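Local coordinates for TRAP dicarboxylate transporter-DctP subunit (Rhodobacter sphaeroides, PDB 4PE3), which probably binds a small organic solute, perhaps a dicarboxylate, in the periplasm and hands it to a TRAP-family membrane transporter, at residues Lys132-Glu137 with Gln327-Thr332. Residues are numbered along the deposited sequence; the frame is centred on the assembly and turned at random.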
ATOM      1  N   LYS A 132     -10.078   1.500  -9.954  1.00 14.13           N
ATOM      2  CA  LYS A 132      -9.754   0.473 -10.934  1.00 15.79           C
ATOM      3  C   LYS A 132      -9.760   1.045 -12.351  1.00 16.40           C
ATOM      4  O   LYS A 132      -8.940   0.628 -13.194  1.00 15.71           O
ATOM      5  CB  LYS A 132     -10.687  -0.733 -10.820  1.00 16.49           C
ATOM      6  CG  LYS A 132     -12.119  -0.520 -11.141  1.00 20.74           C
ATOM      7  CD  LYS A 132     -12.897  -1.785 -10.782  1.00 26.72           C
ATOM      8  CE  LYS A 132     -14.278  -1.806 -11.425  1.00 27.76           C
ATOM      9  NZ  LYS A 132     -15.151  -0.678 -11.005  1.00 31.79           N
ATOM     10  N   GLU A 133     -10.674   1.973 -12.624  1.00 15.89           N
ATOM     11  CA  GLU A 133     -10.716   2.602 -13.935  1.00 16.66           C
ATOM     12  C   GLU A 133      -9.479   3.465 -14.167  1.00 14.84           C
ATOM     13  O   GLU A 133      -8.923   3.503 -15.267  1.00 16.08           O
ATOM     14  CB  GLU A 133     -11.977   3.462 -14.048  1.00 18.34           C
ATOM     15  CG  GLU A 133     -13.264   2.639 -14.117  1.00 23.02           C
ATOM     16  CD  GLU A 133     -13.750   2.093 -12.766  1.00 20.64           C
ATOM     17  OE1 GLU A 133     -13.267   2.513 -11.695  1.00 18.92           O
ATOM     18  OE2 GLU A 133     -14.626   1.209 -12.775  1.00 26.95           O
ATOM     19  N   LEU A 134      -9.041   4.151 -13.127  1.00 15.31           N
ATOM     20  CA  LEU A 134      -7.804   4.906 -13.174  1.00 16.77           C
ATOM     21  C   LEU A 134      -6.634   3.958 -13.481  1.00 14.44           C
ATOM     22  O   LEU A 134      -5.795   4.256 -14.323  1.00 16.09           O
ATOM     23  CB  LEU A 134      -7.553   5.642 -11.851  1.00 17.42           C
ATOM     24  CG  LEU A 134      -8.470   6.799 -11.462  1.00 19.60           C
ATOM     25  CD1 LEU A 134      -8.139   7.241 -10.035  1.00 24.28           C
ATOM     26  CD2 LEU A 134      -8.284   7.919 -12.435  1.00 24.11           C
HETATM   27  N   MSE A 135      -6.593   2.819 -12.798  1.00 14.55           N
HETATM   28  CA  MSE A 135      -5.478   1.877 -13.005  1.00 15.21           C
HETATM   29  C   MSE A 135      -5.431   1.389 -14.457  1.00 14.21           C
HETATM   30  O   MSE A 135      -4.378   1.365 -15.083  1.00 14.84           O
HETATM   31  CB  MSE A 135      -5.596   0.691 -12.090  1.00 17.05           C
HETATM   32  CG  MSE A 135      -5.159   0.987 -10.659  1.00 18.51           C
HETATM   33 SE   MSE A 135      -3.286   1.587 -10.460  0.90 15.39          SE
HETATM   34  CE  MSE A 135      -2.444   0.001 -11.179  1.00 17.66           C
ATOM     35  N   ASN A 136      -6.589   1.082 -15.024  1.00 14.76           N
ATOM     36  CA  ASN A 136      -6.616   0.698 -16.413  1.00 16.55           C
ATOM     37  C   ASN A 136      -6.289   1.838 -17.371  1.00 15.51           C
ATOM     38  O   ASN A 136      -5.650   1.607 -18.383  1.00 16.00           O
ATOM     39  CB  ASN A 136      -7.937   0.024 -16.764  1.00 16.28           C
ATOM     40  CG  ASN A 136      -7.944  -1.432 -16.319  1.00 20.92           C
ATOM     41  OD1 ASN A 136      -7.054  -2.205 -16.696  1.00 18.37           O
ATOM     42  ND2 ASN A 136      -8.925  -1.810 -15.515  1.00 19.83           N
ATOM     43  N   GLU A 137      -6.688   3.070 -17.043  1.00 15.55           N
ATOM     44  CA  GLU A 137      -6.290   4.200 -17.861  1.00 16.15           C
ATOM     45  C   GLU A 137      -4.785   4.367 -17.814  1.00 15.97           C
ATOM     46  O   GLU A 137      -4.169   4.779 -18.797  1.00 16.64           O
ATOM     47  CB  GLU A 137      -6.960   5.502 -17.391  1.00 17.45           C
ATOM     48  CG  GLU A 137      -6.713   6.649 -18.380  1.00 22.86           C
ATOM     49  CD  GLU A 137      -7.443   7.940 -18.039  1.00 27.36           C
ATOM     50  OE1 GLU A 137      -8.218   7.950 -17.066  1.00 23.68           O
ATOM     51  OE2 GLU A 137      -7.228   8.942 -18.764  1.00 28.92           O
ATOM     52  N   GLN A 327      -3.519  14.645 -11.955  1.00 19.10           N
ATOM     53  CA  GLN A 327      -4.668  15.461 -11.619  1.00 20.52           C
ATOM     54  C   GLN A 327      -5.954  14.631 -11.611  1.00 20.52           C
ATOM     55  O   GLN A 327      -6.812  14.801 -10.738  1.00 20.85           O
ATOM     56  CB  GLN A 327      -4.807  16.613 -12.609  1.00 22.60           C
ATOM     57  CG  GLN A 327      -5.981  17.514 -12.315  1.00 24.43           C
ATOM     58  CD  GLN A 327      -5.782  18.355 -11.080  1.00 27.67           C
ATOM     59  OE1 GLN A 327      -4.765  19.039 -10.931  1.00 30.49           O
ATOM     60  NE2 GLN A 327      -6.747  18.301 -10.169  1.00 28.93           N
ATOM     61  N   LYS A 328      -6.068  13.698 -12.551  1.00 20.27           N
ATOM     62  CA  LYS A 328      -7.227  12.824 -12.589  1.00 20.44           C
ATOM     63  C   LYS A 328      -7.276  11.895 -11.366  1.00 18.86           C
ATOM     64  O   LYS A 328      -8.340  11.662 -10.809  1.00 19.61           O
ATOM     65  CB  LYS A 328      -7.218  11.999 -13.866  1.00 21.81           C
ATOM     66  CG  LYS A 328      -8.529  11.298 -14.153  1.00 31.19           C
ATOM     67  CD  LYS A 328      -8.653  10.969 -15.639  1.00 28.70           C
ATOM     68  CE  LYS A 328     -10.009  10.381 -15.987  1.00 31.93           C
ATOM     69  NZ  LYS A 328      -9.920   9.408 -17.108  1.00 29.35           N
ATOM     70  N   VAL A 329      -6.133  11.330 -10.980  1.00 17.26           N
ATOM     71  CA  VAL A 329      -6.067  10.549  -9.739  1.00 16.54           C
ATOM     72  C   VAL A 329      -6.504  11.421  -8.548  1.00 17.77           C
ATOM     73  O   VAL A 329      -7.363  11.029  -7.750  1.00 17.54           O
ATOM     74  CB  VAL A 329      -4.657   9.980  -9.505  1.00 14.64           C
ATOM     75  CG1 VAL A 329      -4.555   9.409  -8.084  1.00 17.72           C
ATOM     76  CG2 VAL A 329      -4.310   8.921 -10.567  1.00 15.14           C
ATOM     77  N   TYR A 330      -5.915  12.607  -8.433  1.00 17.93           N
ATOM     78  CA  TYR A 330      -6.265  13.540  -7.357  1.00 17.53           C
ATOM     79  C   TYR A 330      -7.757  13.837  -7.334  1.00 18.91           C
ATOM     80  O   TYR A 330      -8.382  13.766  -6.285  1.00 18.94           O
ATOM     81  CB  TYR A 330      -5.476  14.834  -7.505  1.00 18.39           C
ATOM     82  CG  TYR A 330      -5.895  15.911  -6.540  1.00 19.54           C
ATOM     83  CD1 TYR A 330      -6.913  16.803  -6.863  1.00 21.43           C
ATOM     84  CD2 TYR A 330      -5.283  16.055  -5.300  1.00 19.26           C
ATOM     85  CE1 TYR A 330      -7.313  17.816  -5.974  1.00 22.74           C
ATOM     86  CE2 TYR A 330      -5.672  17.053  -4.414  1.00 20.26           C
ATOM     87  CZ  TYR A 330      -6.683  17.924  -4.756  1.00 22.11           C
ATOM     88  OH  TYR A 330      -7.023  18.907  -3.875  1.00 23.52           O
ATOM     89  N   ASP A 331      -8.336  14.142  -8.491  1.00 20.22           N
ATOM     90  CA  ASP A 331      -9.755  14.518  -8.530  1.00 21.93           C
ATOM     91  C   ASP A 331     -10.626  13.358  -8.082  1.00 21.40           C
ATOM     92  O   ASP A 331     -11.565  13.529  -7.303  1.00 22.15           O
ATOM     93  CB  ASP A 331     -10.192  14.934  -9.929  1.00 23.63           C
ATOM     94  CG  ASP A 331      -9.615  16.263 -10.358  1.00 27.41           C
ATOM     95  OD1 ASP A 331      -9.137  17.016  -9.495  1.00 27.89           O
ATOM     96  OD2 ASP A 331      -9.635  16.543 -11.570  1.00 30.00           O
ATOM     97  N   THR A 332     -10.285  12.168  -8.559  1.00 20.23           N
ATOM     98  CA  THR A 332     -11.074  10.986  -8.261  1.00 19.95           C
ATOM     99  C   THR A 332     -10.985  10.613  -6.788  1.00 19.69           C
ATOM    100  O   THR A 332     -11.996  10.278  -6.167  1.00 19.40           O
ATOM    101  CB  THR A 332     -10.633   9.833  -9.178  1.00 22.74           C
ATOM    102  OG1 THR A 332     -10.819  10.231 -10.540  1.00 22.94           O
ATOM    103  CG2 THR A 332     -11.435   8.563  -8.926  1.00 22.96           C
TER
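L134 on helix 131-139 packs against V329 and T332 on helix 324-339, joining the two in an antiparallel pair of helices in a TRAP-type solute-binding protein. The axes of the two short segments approach to 10.7 Å, at 175° between their directions, close to exactly antiparallel. The CA atoms of L134 and V329 are the nearest across the interface at 6.8 Å. The C-terminal helix lies against the helix that leads into strand 144-150, an outermost strand of the five-stranded sheet.

Apolar contact rests on one leucine. Its two methyls divide the opposing surface: L134 CD1 meets T332 CB at 3.7 Å and also packs near V329 CG2, at 4.2 Å, while L134 CD2 lies against the aliphatic CG of K328 at 3.8 Å. L134 and T332 approach end to end; the threonine CG2, anti to the backbone N (chi1 -59° for OG1), reaches CD1, while OG1 lies beside CD2. I109 of helix 104-110 and F125 of helix 119-128 also touch L134; I109 touches V329 as well and F125 touches T332, so the same two residues bridge side chains of both segments.

Charged contact lies at the more exposed margin. There E137 and K328 extend from opposite directions and are modelled as a salt bridge between the helices, but E137 OE1 and K328 NZ are too close, so the pairing is doubtful in detail.

The polar end of T332 is satisfied within its own helix. K328 O accepts both the backbone N-H of T332, at 3.0 Å, and its hydroxyl, the two donors arriving from opposite faces of the carbonyl plane; T332 OG1 donates over 2.9 Å, tilted 27° from that plane.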